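Local atomic coordinates of periplasmic binding protein (Sulfurospirillum deleyianum, PDB entry 4PAG), a protein that probably captures a small solute outside the cytoplasmic membrane and delivers it to an ABC transporter, and here holds a histidine. Residues E157-T171 and A281-Y295. Sequence-based numbering, arbitrary orientation.
Sequences ELKTFVASIPEKERT and AHWIASKLYPTRYPY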
loop_
_atom_site.group_PDB
_atom_site.type_symbol
_atom_site.label_atom_id
_atom_site.label_comp_id
_atom_site.label_asym_id
_atom_site.label_seq_id
_atom_site.Cartn_x
_atom_site.Cartn_y
_atom_site.Cartn_z
ATOM N N GLU A 157 0.684 -12.875 13.075
ATOM C CA GLU A 157 0.118 -12.335 14.312
ATOM C C GLU A 157 -1.266 -11.754 14.085
ATOM O O GLU A 157 -2.177 -11.966 14.883
ATOM C CB GLU A 157 1.005 -11.232 14.885
ATOM C CG GLU A 157 2.286 -11.717 15.523
ATOM C CD GLU A 157 3.228 -10.578 15.849
ATOM O OE1 GLU A 157 3.038 -9.460 15.308
ATOM O OE2 GLU A 157 4.157 -10.798 16.652
ATOM N N LEU A 158 -1.405 -10.988 13.010
ATOM C CA LEU A 158 -2.679 -10.365 12.686
ATOM C C LEU A 158 -3.733 -11.407 12.333
ATOM O O LEU A 158 -4.875 -11.305 12.784
ATOM C CB LEU A 158 -2.532 -9.354 11.543
ATOM C CG LEU A 158 -3.797 -8.545 11.221
ATOM C CD1 LEU A 158 -4.235 -7.700 12.411
ATOM C CD2 LEU A 158 -3.541 -7.675 10.005
ATOM N N LYS A 159 -3.346 -12.403 11.536
ATOM C CA LYS A 159 -4.257 -13.488 11.143
ATOM C C LYS A 159 -4.800 -14.249 12.349
ATOM O O LYS A 159 -5.994 -14.543 12.431
ATOM C CB LYS A 159 -3.555 -14.467 10.208
ATOM C CG LYS A 159 -4.482 -15.505 9.596
ATOM C CD LYS A 159 -3.744 -16.478 8.688
ATOM C CE LYS A 159 -4.745 -17.330 7.917
ATOM N NZ LYS A 159 -4.163 -18.606 7.424
ATOM N N THR A 160 -3.914 -14.565 13.279
ATOM C CA THR A 160 -4.293 -15.263 14.492
ATOM C C THR A 160 -5.216 -14.399 15.352
ATOM O O THR A 160 -6.226 -14.889 15.844
ATOM C CB THR A 160 -3.049 -15.714 15.273
ATOM O OG1 THR A 160 -2.312 -16.631 14.455
ATOM C CG2 THR A 160 -3.434 -16.416 16.566
ATOM N N PHE A 161 -4.897 -13.116 15.502
ATOM C CA PHE A 161 -5.779 -12.208 16.242
ATOM C C PHE A 161 -7.177 -12.078 15.603
ATOM O O PHE A 161 -8.194 -12.214 16.289
ATOM C CB PHE A 161 -5.156 -10.819 16.412
ATOM C CG PHE A 161 -6.125 -9.798 16.935
ATOM C CD1 PHE A 161 -6.604 -9.895 18.227
ATOM C CD2 PHE A 161 -6.598 -8.780 16.119
ATOM C CE1 PHE A 161 -7.513 -8.978 18.716
ATOM C CE2 PHE A 161 -7.518 -7.867 16.601
ATOM C CZ PHE A 161 -7.972 -7.967 17.905
ATOM N N VAL A 162 -7.226 -11.817 14.301
ATOM C CA VAL A 162 -8.506 -11.642 13.610
ATOM C C VAL A 162 -9.369 -12.916 13.696
ATOM O O VAL A 162 -10.587 -12.837 13.908
ATOM C CB VAL A 162 -8.306 -11.170 12.150
ATOM C CG1 VAL A 162 -9.608 -11.227 11.373
ATOM C CG2 VAL A 162 -7.766 -9.750 12.139
ATOM N N ALA A 163 -8.738 -14.082 13.575
ATOM C CA ALA A 163 -9.447 -15.357 13.757
ATOM C C ALA A 163 -10.124 -15.491 15.127
ATOM O O ALA A 163 -11.125 -16.193 15.252
ATOM C CB ALA A 163 -8.504 -16.534 13.521
ATOM N N SER A 164 -9.595 -14.821 16.148
ATOM C CA SER A 164 -10.196 -14.865 17.490
ATOM C C SER A 164 -11.439 -13.973 17.664
ATOM O O SER A 164 -12.088 -14.014 18.713
ATOM C CB SER A 164 -9.150 -14.517 18.556
ATOM O OG SER A 164 -8.912 -13.120 18.637
ATOM N N ILE A 165 -11.764 -13.169 16.654
ATOM C CA ILE A 165 -12.946 -12.298 16.697
ATOM C C ILE A 165 -14.079 -12.977 15.930
ATOM O O ILE A 165 -13.995 -13.091 14.709
ATOM C CB ILE A 165 -12.677 -10.920 16.034
ATOM C CG1 ILE A 165 -11.355 -10.309 16.511
ATOM C CG2 ILE A 165 -13.832 -9.962 16.292
ATOM C CD1 ILE A 165 -11.297 -10.044 17.995
ATOM N N PRO A 166 -15.149 -13.411 16.628
ATOM C CA PRO A 166 -16.297 -13.996 15.933
ATOM C C PRO A 166 -16.869 -13.054 14.877
ATOM O O PRO A 166 -16.839 -11.830 15.058
ATOM C CB PRO A 166 -17.324 -14.208 17.047
ATOM C CG PRO A 166 -16.545 -14.227 18.313
ATOM C CD PRO A 166 -15.358 -13.341 18.086
ATOM N N GLU A 167 -17.406 -13.619 13.800
ATOM C CA GLU A 167 -17.877 -12.822 12.665
ATOM C C GLU A 167 -18.947 -11.805 13.064
ATOM O O GLU A 167 -18.945 -10.679 12.569
ATOM C CB GLU A 167 -18.382 -13.725 11.537
ATOM C CG GLU A 167 -17.302 -14.651 10.991
ATOM C CD GLU A 167 -17.383 -14.843 9.488
ATOM O OE1 GLU A 167 -18.407 -15.375 9.007
ATOM O OE2 GLU A 167 -16.411 -14.468 8.787
ATOM N N LYS A 168 -19.829 -12.197 13.980
ATOM C CA LYS A 168 -20.878 -11.303 14.490
ATOM C C LYS A 168 -20.362 -10.158 15.371
ATOM O O LYS A 168 -21.108 -9.231 15.662
ATOM C CB LYS A 168 -21.941 -12.097 15.269
ATOM C CG LYS A 168 -23.124 -12.557 14.429
ATOM C CD LYS A 168 -22.687 -13.386 13.231
ATOM C CE LYS A 168 -23.828 -14.237 12.694
ATOM N NZ LYS A 168 -23.340 -15.246 11.712
ATOM N N GLU A 169 -19.106 -10.233 15.804
ATOM C CA GLU A 169 -18.498 -9.184 16.620
ATOM C C GLU A 169 -17.498 -8.317 15.840
ATOM O O GLU A 169 -16.792 -7.509 16.440
ATOM C CB GLU A 169 -17.815 -9.804 17.842
ATOM C CG GLU A 169 -18.791 -10.433 18.832
ATOM C CD GLU A 169 -18.103 -11.126 19.995
ATOM O OE1 GLU A 169 -16.887 -10.921 20.188
ATOM O OE2 GLU A 169 -18.784 -11.879 20.726
ATOM N N ARG A 170 -17.445 -8.468 14.515
ATOM C CA ARG A 170 -16.510 -7.696 13.696
ATOM C C ARG A 170 -16.945 -6.239 13.609
ATOM O O ARG A 170 -18.117 -5.945 13.380
ATOM C CB ARG A 170 -16.393 -8.284 12.287
ATOM C CG ARG A 170 -15.876 -9.718 12.241
ATOM C CD ARG A 170 -14.373 -9.762 12.379
ATOM N NE ARG A 170 -13.833 -11.120 12.498
ATOM C CZ ARG A 170 -13.274 -11.822 11.512
ATOM N NH1 ARG A 170 -13.182 -11.338 10.284
ATOM N NH2 ARG A 170 -12.799 -13.036 11.763
ATOM N N THR A 171 -15.991 -5.331 13.775
ATOM C CA THR A 171 -16.273 -3.895 13.825
ATOM C C THR A 171 -16.691 -3.365 12.453
ATOM O O THR A 171 -15.966 -3.531 11.483
ATOM C CB THR A 171 -15.024 -3.138 14.318
ATOM O OG1 THR A 171 -14.655 -3.635 15.607
ATOM C CG2 THR A 171 -15.253 -1.625 14.404
ATOM N N ALA A 281 -2.198 -2.532 8.399
ATOM C CA ALA A 281 -3.297 -3.404 8.830
ATOM C C ALA A 281 -3.298 -3.584 10.350
ATOM O O ALA A 281 -4.361 -3.690 10.964
ATOM C CB ALA A 281 -3.229 -4.742 8.126
ATOM N N HIS A 282 -2.117 -3.594 10.959
ATOM C CA HIS A 282 -2.028 -3.599 12.426
ATOM C C HIS A 282 -2.570 -2.306 13.021
ATOM O O HIS A 282 -3.334 -2.327 14.000
ATOM C CB HIS A 282 -0.597 -3.840 12.906
ATOM C CG HIS A 282 -0.241 -5.284 13.008
ATOM N ND1 HIS A 282 -0.560 -6.050 14.107
ATOM C CD2 HIS A 282 0.388 -6.111 12.141
ATOM C CE1 HIS A 282 -0.136 -7.286 13.917
ATOM N NE2 HIS A 282 0.442 -7.348 12.731
ATOM N N TRP A 283 -2.178 -1.183 12.434
ATOM C CA TRP A 283 -2.711 0.115 12.849
ATOM C C TRP A 283 -4.240 0.130 12.770
ATOM O O TRP A 283 -4.917 0.538 13.730
ATOM C CB TRP A 283 -2.107 1.235 12.004
ATOM C CG TRP A 283 -2.718 2.570 12.265
ATOM C CD1 TRP A 283 -2.465 3.392 13.327
ATOM C CD2 TRP A 283 -3.687 3.242 11.459
ATOM N NE1 TRP A 283 -3.211 4.534 13.227
ATOM C CE2 TRP A 283 -3.978 4.467 12.096
ATOM C CE3 TRP A 283 -4.345 2.930 10.267
ATOM C CZ2 TRP A 283 -4.884 5.384 11.572
ATOM C CZ3 TRP A 283 -5.260 3.836 9.756
ATOM C CH2 TRP A 283 -5.517 5.051 10.409
ATOM N N ILE A 284 -4.785 -0.326 11.644
ATOM C CA ILE A 284 -6.245 -0.469 11.504
ATOM C C ILE A 284 -6.844 -1.374 12.603
ATOM O O ILE A 284 -7.861 -1.020 13.223
ATOM C CB ILE A 284 -6.651 -1.018 10.112
ATOM C CG1 ILE A 284 -6.371 0.019 9.017
ATOM C CG2 ILE A 284 -8.127 -1.372 10.078
ATOM C CD1 ILE A 284 -6.366 -0.574 7.623
ATOM N N ALA A 285 -6.238 -2.536 12.835
ATOM C CA ALA A 285 -6.733 -3.457 13.870
ATOM C C ALA A 285 -6.778 -2.797 15.252
ATOM O O ALA A 285 -7.736 -2.992 16.022
ATOM C CB ALA A 285 -5.883 -4.720 13.916
ATOM N N SER A 286 -5.752 -2.006 15.552
ATOM C CA SER A 286 -5.667 -1.276 16.821
ATOM C C SER A 286 -6.819 -0.279 16.975
ATOM O O SER A 286 -7.272 -0.028 18.086
ATOM C CB SER A 286 -4.320 -0.556 16.964
ATOM O OG SER A 286 -4.257 0.643 16.192
ATOM N N LYS A 287 -7.289 0.277 15.865
ATOM C CA LYS A 287 -8.415 1.207 15.891
ATOM C C LYS A 287 -9.768 0.484 15.904
ATOM O O LYS A 287 -10.704 0.955 16.534
ATOM C CB LYS A 287 -8.342 2.169 14.701
ATOM C CG LYS A 287 -7.085 3.030 14.646
ATOM C CD LYS A 287 -6.829 3.794 15.944
ATOM C CE LYS A 287 -5.624 4.708 15.812
ATOM N NZ LYS A 287 -5.092 5.069 17.149
ATOM N N LEU A 288 -9.870 -0.651 15.215
ATOM C CA LEU A 288 -11.110 -1.439 15.196
ATOM C C LEU A 288 -11.384 -2.167 16.526
ATOM O O LEU A 288 -12.535 -2.376 16.899
ATOM C CB LEU A 288 -11.069 -2.461 14.060
ATOM C CG LEU A 288 -10.938 -1.953 12.618
ATOM C CD1 LEU A 288 -10.932 -3.145 11.658
ATOM C CD2 LEU A 288 -12.041 -0.976 12.256
ATOM N N TYR A 289 -10.316 -2.540 17.224
ATOM C CA TYR A 289 -10.384 -3.380 18.418
ATOM C C TYR A 289 -9.531 -2.785 19.530
ATOM O O TYR A 289 -8.555 -3.391 19.962
ATOM C CB TYR A 289 -9.943 -4.805 18.072
ATOM C CG TYR A 289 -10.826 -5.381 17.005
ATOM C CD1 TYR A 289 -12.134 -5.750 17.303
ATOM C CD2 TYR A 289 -10.397 -5.477 15.676
ATOM C CE1 TYR A 289 -12.976 -6.240 16.333
ATOM C CE2 TYR A 289 -11.245 -5.971 14.692
ATOM C CZ TYR A 289 -12.536 -6.344 15.033
ATOM O OH TYR A 289 -13.405 -6.836 14.092
ATOM N N PRO A 290 -9.905 -1.585 20.006
ATOM C CA PRO A 290 -9.075 -0.885 20.999
ATOM C C PRO A 290 -8.899 -1.643 22.315
ATOM O O PRO A 290 -7.876 -1.477 22.975
ATOM C CB PRO A 290 -9.809 0.446 21.226
ATOM C CG PRO A 290 -11.172 0.262 20.679
ATOM C CD PRO A 290 -11.085 -0.794 19.611
ATOM N N THR A 291 -9.869 -2.471 22.688
ATOM C CA THR A 291 -9.749 -3.251 23.915
ATOM C C THR A 291 -9.178 -4.657 23.685
ATOM O O THR A 291 -8.529 -5.202 24.570
ATOM C CB THR A 291 -11.096 -3.345 24.654
ATOM O OG1 THR A 291 -12.059 -4.003 23.825
ATOM C CG2 THR A 291 -11.597 -1.960 25.005
ATOM N N ARG A 292 -9.403 -5.241 22.511
ATOM C CA ARG A 292 -8.967 -6.618 22.240
ATOM C C ARG A 292 -7.584 -6.702 21.582
ATOM O O ARG A 292 -6.886 -7.692 21.756
ATOM C CB ARG A 292 -9.980 -7.343 21.350
ATOM C CG ARG A 292 -11.347 -7.629 21.977
ATOM C CD ARG A 292 -12.424 -7.523 20.899
ATOM N NE ARG A 292 -13.636 -8.299 21.145
ATOM C CZ ARG A 292 -13.732 -9.625 21.044
ATOM N NH1 ARG A 292 -12.676 -10.373 20.743
ATOM N NH2 ARG A 292 -14.893 -10.215 21.276
ATOM N N TYR A 293 -7.191 -5.687 20.820
ATOM C CA TYR A 293 -5.913 -5.741 20.092
ATOM C C TYR A 293 -4.764 -5.915 21.088
ATOM O O TYR A 293 -4.554 -5.062 21.926
ATOM C CB TYR A 293 -5.716 -4.478 19.250
ATOM C CG TYR A 293 -4.435 -4.470 18.455
ATOM C CD1 TYR A 293 -4.311 -5.216 17.287
ATOM C CD2 TYR A 293 -3.348 -3.713 18.866
ATOM C CE1 TYR A 293 -3.126 -5.210 16.556
ATOM C CE2 TYR A 293 -2.167 -3.704 18.143
ATOM C CZ TYR A 293 -2.067 -4.451 16.993
ATOM O OH TYR A 293 -0.888 -4.428 16.299
ATOM N N PRO A 294 -4.023 -7.030 21.003
ATOM C CA PRO A 294 -3.093 -7.385 22.072
ATOM C C PRO A 294 -1.655 -6.864 21.950
ATOM O O PRO A 294 -0.851 -7.143 22.831
ATOM C CB PRO A 294 -3.088 -8.913 22.000
ATOM C CG PRO A 294 -3.202 -9.180 20.551
ATOM C CD PRO A 294 -4.101 -8.102 19.995
ATOM N N TYR A 295 -1.324 -6.131 20.890
ATOM C CA TYR A 295 0.048 -5.644 20.693
ATOM C C TYR A 295 0.173 -4.160 21.017
ATOM O O TYR A 295 -0.827 -3.472 21.217
ATOM C CB TYR A 295 0.510 -5.932 19.258
ATOM C CG TYR A 295 0.416 -7.402 18.927
ATOM C CD1 TYR A 295 1.299 -8.318 19.506
ATOM C CD2 TYR A 295 -0.574 -7.890 18.078
ATOM C CE1 TYR A 295 1.209 -9.679 19.229
ATOM C CE2 TYR A 295 -0.673 -9.246 17.800
ATOM C CZ TYR A 295 0.222 -10.130 18.379
ATOM O OH TYR A 295 0.121 -11.463 18.107
HETATM O O HOH W 1 -1.983 -12.778 17.408
#
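Tyr289, the first residue past the end of helix 281-288, reaches across to Phe161 and on to Thr171. Tyr289 CB lies at the edge of the Phe161 ring, 3.7 Å from Phe161 CZ. CG and CD2 meet the same edge, which points toward the Tyr289 face, offset, with planes at 75°. Further out, Tyr289 CE1 lies 3.2 Å from Thr171 OG1 and 3.8 Å from Ile165 CG2. Ile165 CG1 lies over one ring face. At the tip, Tyr289 OH accepts a nearly straight bond from Thr171 N (3.0 Å, 162°) and also bonds Gly199 O. Thr171 OG1 donates to Leu288 O at 2.8 Å, from above the carbonyl plane. A leucine in place of Tyr289 would probably leave Thr171 N and Gly199 O without this shared partner and break up the aromatic cluster. Phe161 is the middle of that cluster: with CG anti to its backbone N, its ring is carried across between Tyr289 and Tyr293. The edge of Tyr293 points at its face, and Pro294 CD makes a CH-pi contact there. Leu158 CD2 packs tightly on Ala281 CB at 3.5 Å. The contact joins the C-terminal ends of helices 141-163 and 277-288, their short segments at 26°; from the first, the chain runs into strand 172-176 of the parallel sheet.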